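Local atomic coordinates of protein ACDH-11, isoform b (Caenorhabditis elegans, PDB entry 4Y9J), a protein that belongs to the acyl-CoA dehydrogenase family of flavoproteins and binds flavin-adenine dinucleotide in an assembly of four chains. Residues Asp150-Thr155 with Val231-Ala236; Lys154-Leu159 with Glu296-Gln301; Glu493-Ala498 with Ser536-Ile541; Leu499-Lys504 with Pro566-Arg571. All blocks are in the same frame, centred on the assembly; numbering follows the deposited sequence.

Interaction 1 (Asp150-Thr155 with Val231-Ala236)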
loop_
_atom_site.group_PDB
_atom_site.type_symbol
_atom_site.label_atom_id
_atom_site.label_comp_id
_atom_site.label_asym_id
_atom_site.label_seq_id
_atom_site.Cartn_x
_atom_site.Cartn_y
_atom_site.Cartn_z
ATOM N N ASP B 150 -30.281 -10.463 12.460
ATOM C CA ASP B 150 -31.187 -10.957 13.527
ATOM C C ASP B 150 -32.170 -9.859 13.901
ATOM O O ASP B 150 -33.356 -10.069 13.974
ATOM C CB ASP B 150 -30.308 -11.401 14.700
ATOM C CG ASP B 150 -31.036 -12.191 15.793
ATOM O OD1 ASP B 150 -32.268 -12.297 15.727
ATOM O OD2 ASP B 150 -30.346 -12.673 16.773
ATOM N N GLY B 151 -31.668 -8.646 14.020
ATOM C CA GLY B 151 -32.486 -7.502 14.366
ATOM C C GLY B 151 -33.518 -7.182 13.300
ATOM O O GLY B 151 -34.649 -6.838 13.630
ATOM N N ALA B 152 -33.142 -7.343 12.026
ATOM C CA ALA B 152 -34.049 -7.177 10.930
ATOM C C ALA B 152 -35.180 -8.192 10.947
ATOM O O ALA B 152 -36.343 -7.830 10.716
ATOM C CB ALA B 152 -33.311 -7.292 9.572
ATOM N N VAL B 153 -34.828 -9.464 11.139
ATOM C CA VAL B 153 -35.880 -10.513 11.255
ATOM C C VAL B 153 -36.870 -10.183 12.374
ATOM O O VAL B 153 -38.092 -10.256 12.170
ATOM C CB VAL B 153 -35.304 -11.879 11.493
ATOM C CG1 VAL B 153 -36.418 -12.861 11.699
ATOM C CG2 VAL B 153 -34.405 -12.320 10.322
ATOM N N LYS B 154 -36.345 -9.816 13.554
ATOM C CA LYS B 154 -37.174 -9.502 14.679
ATOM C C LYS B 154 -38.073 -8.323 14.361
ATOM O O LYS B 154 -39.243 -8.308 14.721
ATOM C CB LYS B 154 -36.286 -9.168 15.890
ATOM C CG LYS B 154 -37.066 -8.827 17.146
ATOM C CD LYS B 154 -37.800 -10.025 17.667
ATOM C CE LYS B 154 -38.524 -9.609 18.952
ATOM N NZ LYS B 154 -38.303 -10.549 20.065
ATOM N N THR B 155 -37.489 -7.289 13.747
ATOM C CA THR B 155 -38.247 -6.111 13.430
ATOM C C THR B 155 -39.365 -6.415 12.463
ATOM O O THR B 155 -40.542 -6.062 12.677
ATOM C CB THR B 155 -37.320 -5.051 12.822
ATOM O OG1 THR B 155 -36.359 -4.666 13.795
ATOM C CG2 THR B 155 -38.084 -3.828 12.348
ATOM N N VAL B 231 -30.243 -6.177 2.034
ATOM C CA VAL B 231 -31.294 -5.221 2.384
ATOM C C VAL B 231 -30.820 -4.359 3.542
ATOM O O VAL B 231 -29.820 -4.643 4.199
ATOM C CB VAL B 231 -32.621 -5.904 2.790
ATOM C CG1 VAL B 231 -33.231 -6.658 1.632
ATOM C CG2 VAL B 231 -32.417 -6.792 4.005
ATOM N N ALA B 232 -31.586 -3.312 3.808
ATOM C CA ALA B 232 -31.339 -2.453 4.929
ATOM C C ALA B 232 -32.624 -1.836 5.419
ATOM O O ALA B 232 -33.535 -1.597 4.662
ATOM C CB ALA B 232 -30.341 -1.365 4.554
ATOM N N LEU B 233 -32.648 -1.589 6.705
ATOM C CA LEU B 233 -33.677 -0.793 7.343
ATOM C C LEU B 233 -33.120 0.583 7.546
ATOM O O LEU B 233 -31.967 0.717 7.985
ATOM C CB LEU B 233 -34.050 -1.432 8.656
ATOM C CG LEU B 233 -34.819 -2.796 8.511
ATOM C CD1 LEU B 233 -35.128 -3.407 9.860
ATOM C CD2 LEU B 233 -36.153 -2.502 7.921
ATOM N N THR B 234 -33.944 1.602 7.294
ATOM C CA THR B 234 -33.521 2.969 7.535
ATOM C C THR B 234 -34.682 3.870 7.887
ATOM O O THR B 234 -35.831 3.455 7.792
ATOM C CB THR B 234 -32.765 3.519 6.275
ATOM O OG1 THR B 234 -32.090 4.761 6.569
ATOM C CG2 THR B 234 -33.661 3.647 5.129
ATOM N N LEU B 235 -34.374 5.070 8.388
ATOM C CA LEU B 235 -35.379 6.062 8.791
ATOM C C LEU B 235 -35.282 7.192 7.830
ATOM O O LEU B 235 -34.166 7.488 7.406
ATOM C CB LEU B 235 -35.012 6.611 10.150
ATOM C CG LEU B 235 -35.045 5.554 11.248
ATOM C CD1 LEU B 235 -34.560 6.203 12.551
ATOM C CD2 LEU B 235 -36.443 4.944 11.459
ATOM N N ALA B 236 -36.410 7.819 7.530
ATOM C CA ALA B 236 -36.503 9.013 6.716
ATOM C C ALA B 236 -37.748 9.807 7.045
ATOM O O ALA B 236 -38.667 9.283 7.664
ATOM C CB ALA B 236 -36.533 8.624 5.239
#
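T155, whose methyl meets L233 across the contact, also grips the flat peptide carbonyl of G151 one helical turn back. Its backbone N and its OG1 reach G151 O from opposite faces of the carbonyl plane, and both are close: OG1 donates at 2.8 Å to G151 O, tilted 35° from that plane. With two bonds, this oxygen is held by more than the usual helical pairing. The hydroxyl bends back to the carbonyl because OG1 lies beside the backbone N (chi1 -64°), which puts CG2 anti to that N and turns it outward to the strand.

There the contact is purely apolar. T155 and L233 reach toward each other tip to tip, with CD1 of L233 3.9 Å from CG2 of T155. The same methyl lies 4.1 Å from the CA of A152 and 4.3 Å from its CB, so a single leucine branch bridges two residues on the strand-facing side of the helix. L233 is extended beyond CB (chi2 178°), which carries CD1 out from the strand. All three residues are buried.

The arrangement joins the helical N-terminal part of the acyl-CoA dehydrogenase fold to its middle beta domain. Strand 231-238 runs parallel to strand 186-189 and antiparallel to strand 252-258, where L256 packs on L233. A152 also touches S186 of strand 186-189, while T155 leans on M311 of helix 304-338, so this part of helix 143-158 touches both the sheet and that long helix.

Interaction 2 (Lys154-Leu159 with Glu296-Gln301); sequences KTLTSL and ERIGDQ
I298 meets L156 and L159 at the place where helix 143-158 of the N-terminal helical part of the acyl-CoA dehydrogenase fold meets the sheet of the middle beta domain. Its CB, directed toward the helix end, lies 4.6 Å from CD1 of L159. The next atom, CG1, sits between the backbone N and the carbonyl carbon (chi1 62°), a crowded position, and comes to 4.4 Å from the same L159 CD1. Beyond it the chain is extended, and CD1 at the tip meets both leucines: 4.1 Å to CD1 of L159 and a tight 3.5 Å to CD2 of L156. Each leucine crosses the isoleucine at about a right angle, so the tip methyl is met by one branch end of each.

L159 is the first residue past the helix to leave helical backbone angles. While its CD1 faces I298, its other methyl, CD2, rests 4.2 Å from the CA of G299, where the backbone has a positive phi of 70° as the chain moves on from I298. L156 continues the apolar layer onto A168, A171 and V172 of helix 166-175, and L161 covers both L156 and I298 from a loop.

On the strand side, R297 reaches the carbonyl of G299. Its NH2 forms a salt bridge with D213, and its NH1 donates to G299 O at 2.6 Å through a bent bond, with an N-H...O angle of 130°; the carbonyl oxygen lies somewhat out of the guanidinium plane.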
loop_
_atom_site.group_PDB
_atom_site.type_symbol
_atom_site.label_atom_id
_atom_site.label_comp_id
_atom_site.label_asym_id
_atom_site.label_seq_id
_atom_site.Cartn_x
_atom_site.Cartn_y
_atom_site.Cartn_z
ATOM N N LYS B 154 -36.345 -9.816 13.554
ATOM C CA LYS B 154 -37.174 -9.502 14.679
ATOM C C LYS B 154 -38.073 -8.323 14.361
ATOM O O LYS B 154 -39.243 -8.308 14.721
ATOM C CB LYS B 154 -36.286 -9.168 15.890
ATOM C CG LYS B 154 -37.066 -8.827 17.146
ATOM C CD LYS B 154 -37.800 -10.025 17.667
ATOM C CE LYS B 154 -38.524 -9.609 18.952
ATOM N NZ LYS B 154 -38.303 -10.549 20.065
ATOM N N THR B 155 -37.489 -7.289 13.747
ATOM C CA THR B 155 -38.247 -6.111 13.430
ATOM C C THR B 155 -39.365 -6.415 12.463
ATOM O O THR B 155 -40.542 -6.062 12.677
ATOM C CB THR B 155 -37.320 -5.051 12.822
ATOM O OG1 THR B 155 -36.359 -4.666 13.795
ATOM C CG2 THR B 155 -38.084 -3.828 12.348
ATOM N N LEU B 156 -39.045 -7.097 11.376
ATOM C CA LEU B 156 -40.026 -7.327 10.358
ATOM C C LEU B 156 -41.155 -8.285 10.814
ATOM O O LEU B 156 -42.349 -8.052 10.542
ATOM C CB LEU B 156 -39.369 -7.826 9.076
ATOM C CG LEU B 156 -38.388 -6.852 8.406
ATOM C CD1 LEU B 156 -37.771 -7.559 7.187
ATOM C CD2 LEU B 156 -39.109 -5.584 7.957
ATOM N N THR B 157 -40.803 -9.286 11.599
ATOM C CA THR B 157 -41.822 -10.141 12.133
ATOM C C THR B 157 -42.680 -9.462 13.201
ATOM O O THR B 157 -43.853 -9.723 13.259
ATOM C CB THR B 157 -41.302 -11.492 12.605
ATOM O OG1 THR B 157 -40.300 -11.319 13.585
ATOM C CG2 THR B 157 -40.705 -12.220 11.471
ATOM N N SER B 158 -42.087 -8.563 14.003
ATOM C CA SER B 158 -42.823 -7.855 15.053
ATOM C C SER B 158 -43.837 -6.947 14.483
ATOM O O SER B 158 -44.832 -6.692 15.153
ATOM C CB SER B 158 -41.928 -7.021 15.941
ATOM O OG SER B 158 -41.170 -7.901 16.692
ATOM N N LEU B 159 -43.586 -6.439 13.280
ATOM C CA LEU B 159 -44.529 -5.523 12.629
ATOM C C LEU B 159 -45.639 -6.234 11.893
ATOM O O LEU B 159 -46.485 -5.606 11.217
ATOM C CB LEU B 159 -43.751 -4.570 11.715
ATOM C CG LEU B 159 -42.828 -3.607 12.442
ATOM C CD1 LEU B 159 -41.936 -2.988 11.397
ATOM C CD2 LEU B 159 -43.594 -2.523 13.142
ATOM N N GLU B 296 -39.580 0.787 0.692
ATOM C CA GLU B 296 -40.990 0.506 1.118
ATOM C C GLU B 296 -41.224 0.936 2.561
ATOM O O GLU B 296 -40.449 0.577 3.435
ATOM C CB GLU B 296 -41.275 -0.967 0.985
ATOM C CG GLU B 296 -40.898 -1.634 -0.318
ATOM C CD GLU B 296 -41.465 -0.993 -1.552
ATOM O OE1 GLU B 296 -42.518 -0.336 -1.455
ATOM O OE2 GLU B 296 -40.871 -1.199 -2.658
ATOM N N ARG B 297 -42.230 1.764 2.804
ATOM C CA ARG B 297 -42.529 2.195 4.156
ATOM C C ARG B 297 -43.133 1.052 4.947
ATOM O O ARG B 297 -44.080 0.440 4.482
ATOM C CB ARG B 297 -43.567 3.336 4.201
ATOM C CG ARG B 297 -43.727 3.926 5.617
ATOM C CD ARG B 297 -45.125 4.392 6.033
ATOM N NE ARG B 297 -46.212 3.819 5.249
ATOM C CZ ARG B 297 -47.177 3.030 5.698
ATOM N NH1 ARG B 297 -47.307 2.686 6.969
ATOM N NH2 ARG B 297 -48.064 2.607 4.846
ATOM N N ILE B 298 -42.673 0.875 6.181
ATOM C CA ILE B 298 -43.172 -0.179 7.075
ATOM C C ILE B 298 -43.397 0.404 8.463
ATOM O O ILE B 298 -42.789 1.385 8.885
ATOM C CB ILE B 298 -42.204 -1.403 7.125
ATOM C CG1 ILE B 298 -40.853 -0.993 7.673
ATOM C CG2 ILE B 298 -42.115 -2.059 5.766
ATOM C CD1 ILE B 298 -39.904 -2.141 7.964
ATOM N N GLY B 299 -44.349 -0.172 9.172
ATOM C CA GLY B 299 -44.832 0.443 10.375
ATOM C C GLY B 299 -45.632 1.704 10.081
ATOM O O GLY B 299 -45.768 2.150 8.959
ATOM N N ASP B 300 -46.082 2.315 11.146
ATOM C CA ASP B 300 -46.875 3.537 11.078
ATOM C C ASP B 300 -46.027 4.785 10.797
ATOM O O ASP B 300 -44.940 4.962 11.380
ATOM C CB ASP B 300 -47.552 3.712 12.434
ATOM C CG ASP B 300 -48.561 2.598 12.733
ATOM O OD1 ASP B 300 -49.223 2.140 11.789
ATOM O OD2 ASP B 300 -48.668 2.202 13.918
ATOM N N GLN B 301 -46.557 5.674 9.966
ATOM C CA GLN B 301 -45.913 6.953 9.717
ATOM C C GLN B 301 -45.698 7.745 11.004
ATOM O O GLN B 301 -46.588 7.863 11.849
ATOM C CB GLN B 301 -46.742 7.753 8.733
ATOM C CG GLN B 301 -46.004 8.949 8.145
ATOM C CD GLN B 301 -46.797 9.626 7.028
ATOM O OE1 GLN B 301 -47.595 8.987 6.342
ATOM N NE2 GLN B 301 -46.598 10.932 6.863
#

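Interaction 3 (Glu493-Ala498 with Ser536-Ile541); sequences EAVESA and SGALLI
V495 is the one residue of segment 493-498 that touches segment 536-541, where it meets G537, A538 and I541. The motif is an antiparallel helix pair in the C-terminal helical region characteristic of the acyl-CoA dehydrogenase 11 branch of the family. The segment axes approach to 9.9 Å, with 155° between their directions.

Hydrogen bonds play no part across the interface; those of the two segments are the backbone bonds that keep each helix regular. Between the two segments the contact is van der Waals, and it is of two kinds.

The first is side chain to backbone. CG2 of V495 comes over the turn of the facing helix at G537, 4.4 Å from G537 C, and stands 4.3 Å from A538 N. Since G537 has no side chain, the valine methyl can approach the main chain itself.

The second is side chain to side chain. V495 and I541 reach toward each other tip to tip, CG2 of the valine lying 4.0 Å from CD1 of the isoleucine. Around this buried seam, V474 of helix 466-478 and C562 of helix 552-563 pack on V495, and L478 on I541, making the pair part of a helical bundle. The torsion of V495 (chi1 173°) places its two branches: CG2 takes the backbone of G537 and A538 and the tip of I541, while CG1, anti to the backbone N, faces the A538 methyl, 4.5 Å from its CB.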
loop_
_atom_site.group_PDB
_atom_site.type_symbol
_atom_site.label_atom_id
_atom_site.label_comp_id
_atom_site.label_asym_id
_atom_site.label_seq_id
_atom_site.Cartn_x
_atom_site.Cartn_y
_atom_site.Cartn_z
ATOM N N GLU B 493 -26.051 -10.821 51.639
ATOM C CA GLU B 493 -26.329 -9.623 52.438
ATOM C C GLU B 493 -25.771 -8.383 51.739
ATOM O O GLU B 493 -26.329 -7.295 51.852
ATOM C CB GLU B 493 -25.752 -9.727 53.851
ATOM C CG GLU B 493 -26.446 -10.815 54.653
ATOM C CD GLU B 493 -25.719 -11.230 55.917
ATOM O OE1 GLU B 493 -24.614 -10.746 56.187
ATOM O OE2 GLU B 493 -26.263 -12.053 56.656
ATOM N N ALA B 494 -24.685 -8.546 51.000
ATOM C CA ALA B 494 -24.126 -7.423 50.194
ATOM C C ALA B 494 -25.102 -6.947 49.078
ATOM O O ALA B 494 -25.382 -5.745 48.913
ATOM C CB ALA B 494 -22.801 -7.832 49.624
ATOM N N VAL B 495 -25.669 -7.900 48.360
ATOM C CA VAL B 495 -26.613 -7.592 47.307
ATOM C C VAL B 495 -27.896 -6.934 47.891
ATOM O O VAL B 495 -28.371 -5.903 47.398
ATOM C CB VAL B 495 -26.951 -8.878 46.538
ATOM C CG1 VAL B 495 -28.066 -8.601 45.555
ATOM C CG2 VAL B 495 -25.753 -9.416 45.799
ATOM N N GLU B 496 -28.444 -7.508 48.963
ATOM C CA GLU B 496 -29.642 -6.905 49.620
ATOM C C GLU B 496 -29.470 -5.464 50.073
ATOM O O GLU B 496 -30.385 -4.602 49.957
ATOM C CB GLU B 496 -30.131 -7.750 50.786
ATOM C CG GLU B 496 -30.900 -8.950 50.278
ATOM C CD GLU B 496 -31.212 -9.947 51.348
ATOM O OE1 GLU B 496 -30.655 -9.832 52.483
ATOM O OE2 GLU B 496 -32.046 -10.823 51.053
ATOM N N SER B 497 -28.295 -5.242 50.625
ATOM C CA SER B 497 -27.898 -3.908 51.115
ATOM C C SER B 497 -27.788 -2.898 49.969
ATOM O O SER B 497 -28.275 -1.766 50.070
ATOM C CB SER B 497 -26.547 -3.986 51.799
ATOM O OG SER B 497 -26.250 -2.739 52.373
ATOM N N ALA B 498 -27.174 -3.337 48.883
ATOM C CA ALA B 498 -27.003 -2.470 47.725
ATOM C C ALA B 498 -28.350 -2.201 47.077
ATOM O O ALA B 498 -28.642 -1.078 46.681
ATOM C CB ALA B 498 -26.031 -3.079 46.736
ATOM N N SER B 536 -25.951 -8.990 38.414
ATOM C CA SER B 536 -24.888 -9.955 38.083
ATOM C C SER B 536 -24.498 -10.743 39.356
ATOM O O SER B 536 -24.304 -11.984 39.333
ATOM C CB SER B 536 -23.660 -9.279 37.462
ATOM O OG SER B 536 -23.954 -8.726 36.187
ATOM N N GLY B 537 -24.412 -10.044 40.483
ATOM C CA GLY B 537 -24.066 -10.708 41.713
ATOM C C GLY B 537 -25.059 -11.768 42.125
ATOM O O GLY B 537 -24.709 -12.879 42.607
ATOM N N ALA B 538 -26.323 -11.384 42.056
ATOM C CA ALA B 538 -27.409 -12.314 42.431
ATOM C C ALA B 538 -27.414 -13.575 41.535
ATOM O O ALA B 538 -27.674 -14.696 42.010
ATOM C CB ALA B 538 -28.731 -11.600 42.275
ATOM N N LEU B 539 -27.109 -13.367 40.260
ATOM C CA LEU B 539 -26.983 -14.455 39.284
ATOM C C LEU B 539 -25.820 -15.349 39.632
ATOM O O LEU B 539 -25.965 -16.554 39.658
ATOM C CB LEU B 539 -26.848 -13.917 37.877
ATOM C CG LEU B 539 -28.148 -13.425 37.257
ATOM C CD1 LEU B 539 -27.815 -12.507 36.139
ATOM C CD2 LEU B 539 -29.020 -14.584 36.776
ATOM N N LEU B 540 -24.692 -14.757 40.013
ATOM C CA LEU B 540 -23.528 -15.530 40.420
ATOM C C LEU B 540 -23.807 -16.370 41.656
ATOM O O LEU B 540 -23.321 -17.481 41.782
ATOM C CB LEU B 540 -22.323 -14.580 40.677
ATOM C CG LEU B 540 -21.605 -14.085 39.423
ATOM C CD1 LEU B 540 -20.622 -13.006 39.777
ATOM C CD2 LEU B 540 -20.892 -15.222 38.715
ATOM N N ILE B 541 -24.633 -15.844 42.549
ATOM C CA ILE B 541 -24.927 -16.493 43.803
ATOM C C ILE B 541 -25.816 -17.692 43.519
ATOM O O ILE B 541 -25.592 -18.752 44.097
ATOM C CB ILE B 541 -25.622 -15.558 44.816
ATOM C CG1 ILE B 541 -24.612 -14.605 45.428
ATOM C CG2 ILE B 541 -26.231 -16.334 45.982
ATOM C CD1 ILE B 541 -25.244 -13.355 46.003
#

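Interaction 4 (Leu499-Lys504 with Pro566-Arg571); sequences LKQLQK and PLIDLR
I568 drives its CD1 against Q501 and L502, and this is where the contact is tight. The methyl lies 3.6 Å from CG of Q501 and 3.7 Å from the backbone N of L502, so it presses on the helix surface itself as well as on side chains. I568 is fully extended, with CG1 anti to the backbone N (chi1 179°), which projects CD1 from the loop onto the helix; Q501 crosses it at about a right angle. Deeper in, two buried leucines meet at branch ends, CD1 of L502 being 4.2 Å from CD2 of L570.

The side toward solvent is looser and polar. No direct hydrogen bond joins the two segments. Instead Q501, bent at chi2 (65°), turns its amide to one water, which donates both to Q501 OE1 and to L570 O, at 2.6 Å in each case. The glutamine thus has two roles, its aliphatic part packing on I568 and its amide oxygen gripping the loop backbone through the water.

The loop lies between helices 552-563 and 577-587 and runs alongside helix 486-512 without regular structure of its own. I568 touches T530 of helix 524-545, and L570 touches H526 and I527 there. L567 O accepts from R533 NE of the same helix, while R571 NH1 bonds to C563 O of a neighbouring subunit.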
loop_
_atom_site.group_PDB
_atom_site.type_symbol
_atom_site.label_atom_id
_atom_site.label_comp_id
_atom_site.label_asym_id
_atom_site.label_seq_id
_atom_site.Cartn_x
_atom_site.Cartn_y
_atom_site.Cartn_z
ATOM N N LEU B 499 -29.206 -3.218 47.037
ATOM C CA LEU B 499 -30.512 -3.030 46.458
ATOM C C LEU B 499 -31.293 -2.058 47.334
ATOM O O LEU B 499 -31.938 -1.158 46.833
ATOM C CB LEU B 499 -31.256 -4.355 46.365
ATOM C CG LEU B 499 -32.695 -4.194 45.858
ATOM C CD1 LEU B 499 -32.814 -3.597 44.468
ATOM C CD2 LEU B 499 -33.344 -5.550 45.875
ATOM N N LYS B 500 -31.198 -2.207 48.641
ATOM C CA LYS B 500 -32.023 -1.365 49.557
ATOM C C LYS B 500 -31.595 0.101 49.458
ATOM O O LYS B 500 -32.408 1.019 49.327
ATOM C CB LYS B 500 -31.920 -1.836 50.965
ATOM C CG LYS B 500 -32.955 -1.127 51.735
ATOM C CD LYS B 500 -32.734 -1.338 53.201
ATOM C CE LYS B 500 -33.852 -0.643 53.933
ATOM N NZ LYS B 500 -34.699 -1.629 54.655
ATOM N N GLN B 501 -30.285 0.282 49.385
ATOM C CA GLN B 501 -29.726 1.623 49.200
ATOM C C GLN B 501 -30.086 2.292 47.865
ATOM O O GLN B 501 -30.449 3.444 47.870
ATOM C CB GLN B 501 -28.212 1.596 49.410
ATOM C CG GLN B 501 -27.524 2.959 49.224
ATOM C CD GLN B 501 -27.912 4.032 50.236
ATOM O OE1 GLN B 501 -27.178 4.994 50.402
ATOM N NE2 GLN B 501 -29.053 3.896 50.871
ATOM N N LEU B 502 -30.050 1.556 46.751
ATOM C CA LEU B 502 -30.514 2.078 45.472
ATOM C C LEU B 502 -31.989 2.516 45.491
ATOM O O LEU B 502 -32.370 3.573 44.989
ATOM C CB LEU B 502 -30.339 0.998 44.402
ATOM C CG LEU B 502 -30.939 1.253 43.031
ATOM C CD1 LEU B 502 -30.216 2.417 42.335
ATOM C CD2 LEU B 502 -30.783 0.013 42.169
ATOM N N GLN B 503 -32.840 1.652 46.021
ATOM C CA GLN B 503 -34.277 1.937 46.101
ATOM C C GLN B 503 -34.488 3.225 46.883
ATOM O O GLN B 503 -35.200 4.142 46.458
ATOM C CB GLN B 503 -34.972 0.793 46.842
ATOM C CG GLN B 503 -34.901 -0.535 46.108
ATOM C CD GLN B 503 -35.460 -1.688 46.930
ATOM O OE1 GLN B 503 -35.368 -1.719 48.162
ATOM N NE2 GLN B 503 -36.040 -2.654 46.233
ATOM N N LYS B 504 -33.802 3.292 48.011
ATOM C CA LYS B 504 -33.864 4.453 48.881
ATOM C C LYS B 504 -33.478 5.742 48.141
ATOM O O LYS B 504 -34.204 6.747 48.202
ATOM C CB LYS B 504 -32.957 4.205 50.078
ATOM C CG LYS B 504 -33.366 4.929 51.313
ATOM C CD LYS B 504 -32.562 6.191 51.477
ATOM C CE LYS B 504 -33.022 6.894 52.748
ATOM N NZ LYS B 504 -31.800 7.458 53.352
ATOM N N PRO B 566 -17.428 -2.494 45.313
ATOM C CA PRO B 566 -18.704 -1.939 45.648
ATOM C C PRO B 566 -19.769 -2.343 44.607
ATOM O O PRO B 566 -19.546 -2.304 43.424
ATOM C CB PRO B 566 -18.424 -0.425 45.667
ATOM C CG PRO B 566 -17.239 -0.239 44.799
ATOM C CD PRO B 566 -16.406 -1.458 45.063
ATOM N N LEU B 567 -20.913 -2.791 45.075
ATOM C CA LEU B 567 -21.982 -3.195 44.169
ATOM C C LEU B 567 -22.731 -1.953 43.830
ATOM O O LEU B 567 -23.152 -1.741 42.692
ATOM C CB LEU B 567 -22.889 -4.242 44.800
ATOM C CG LEU B 567 -22.326 -5.636 45.053
ATOM C CD1 LEU B 567 -23.367 -6.494 45.814
ATOM C CD2 LEU B 567 -21.963 -6.298 43.731
ATOM N N ILE B 568 -22.779 -1.045 44.788
ATOM C CA ILE B 568 -23.362 0.256 44.543
ATOM C C ILE B 568 -22.284 1.327 44.770
ATOM O O ILE B 568 -21.558 1.244 45.704
ATOM C CB ILE B 568 -24.618 0.488 45.384
ATOM C CG1 ILE B 568 -25.191 1.874 45.116
ATOM C CG2 ILE B 568 -24.376 0.257 46.886
ATOM C CD1 ILE B 568 -26.506 2.157 45.826
ATOM N N ASP B 569 -22.200 2.297 43.864
ATOM C CA ASP B 569 -21.307 3.439 43.996
ATOM C C ASP B 569 -22.114 4.660 43.536
ATOM O O ASP B 569 -22.118 5.025 42.360
ATOM C CB ASP B 569 -20.052 3.243 43.161
ATOM C CG ASP B 569 -18.967 4.267 43.462
ATOM O OD1 ASP B 569 -19.037 5.072 44.399
ATOM O OD2 ASP B 569 -18.039 4.269 42.694
ATOM N N LEU B 570 -22.820 5.254 44.491
ATOM C CA LEU B 570 -23.821 6.264 44.213
ATOM C C LEU B 570 -24.193 6.940 45.525
ATOM O O LEU B 570 -24.550 6.269 46.510
ATOM C CB LEU B 570 -25.018 5.593 43.561
ATOM C CG LEU B 570 -26.221 6.440 43.179
ATOM C CD1 LEU B 570 -25.892 7.479 42.126
ATOM C CD2 LEU B 570 -27.365 5.520 42.717
ATOM N N ARG B 571 -24.093 8.260 45.558
ATOM C CA ARG B 571 -24.393 8.996 46.747
ATOM C C ARG B 571 -25.388 10.044 46.438
ATOM O O ARG B 571 -25.433 10.552 45.346
ATOM C CB ARG B 571 -23.158 9.682 47.313
ATOM C CG ARG B 571 -21.932 8.801 47.337
ATOM C CD ARG B 571 -20.843 9.326 48.264
ATOM N NE ARG B 571 -19.699 8.455 48.103
ATOM C CZ ARG B 571 -18.462 8.691 48.540
ATOM N NH1 ARG B 571 -18.172 9.795 49.174
ATOM N NH2 ARG B 571 -17.502 7.808 48.275
HETATM O O HOH W 1 -25.342 6.024 48.939
#

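The four contacts form two clusters. Interactions 1 and 2 share K154 and T155 of helix 143-158, have centres 8 Å apart, and fuse into one apolar layer: CD2 of L233 packs 3.8 Å from CD1 of I298. In interaction 1 the side chain of L233 lies about 9 Å from FAD and about 10 Å from UCC. Interactions 3 and 4 both use helix 486-512, with centres 11 Å apart; A498 CB touches I568 CG2 at 3.7 Å, and L567 packs against the turn holding V495. Between clusters the centres of interactions 1 and 3 are 37 Å apart, on opposite sides of the chain's centre.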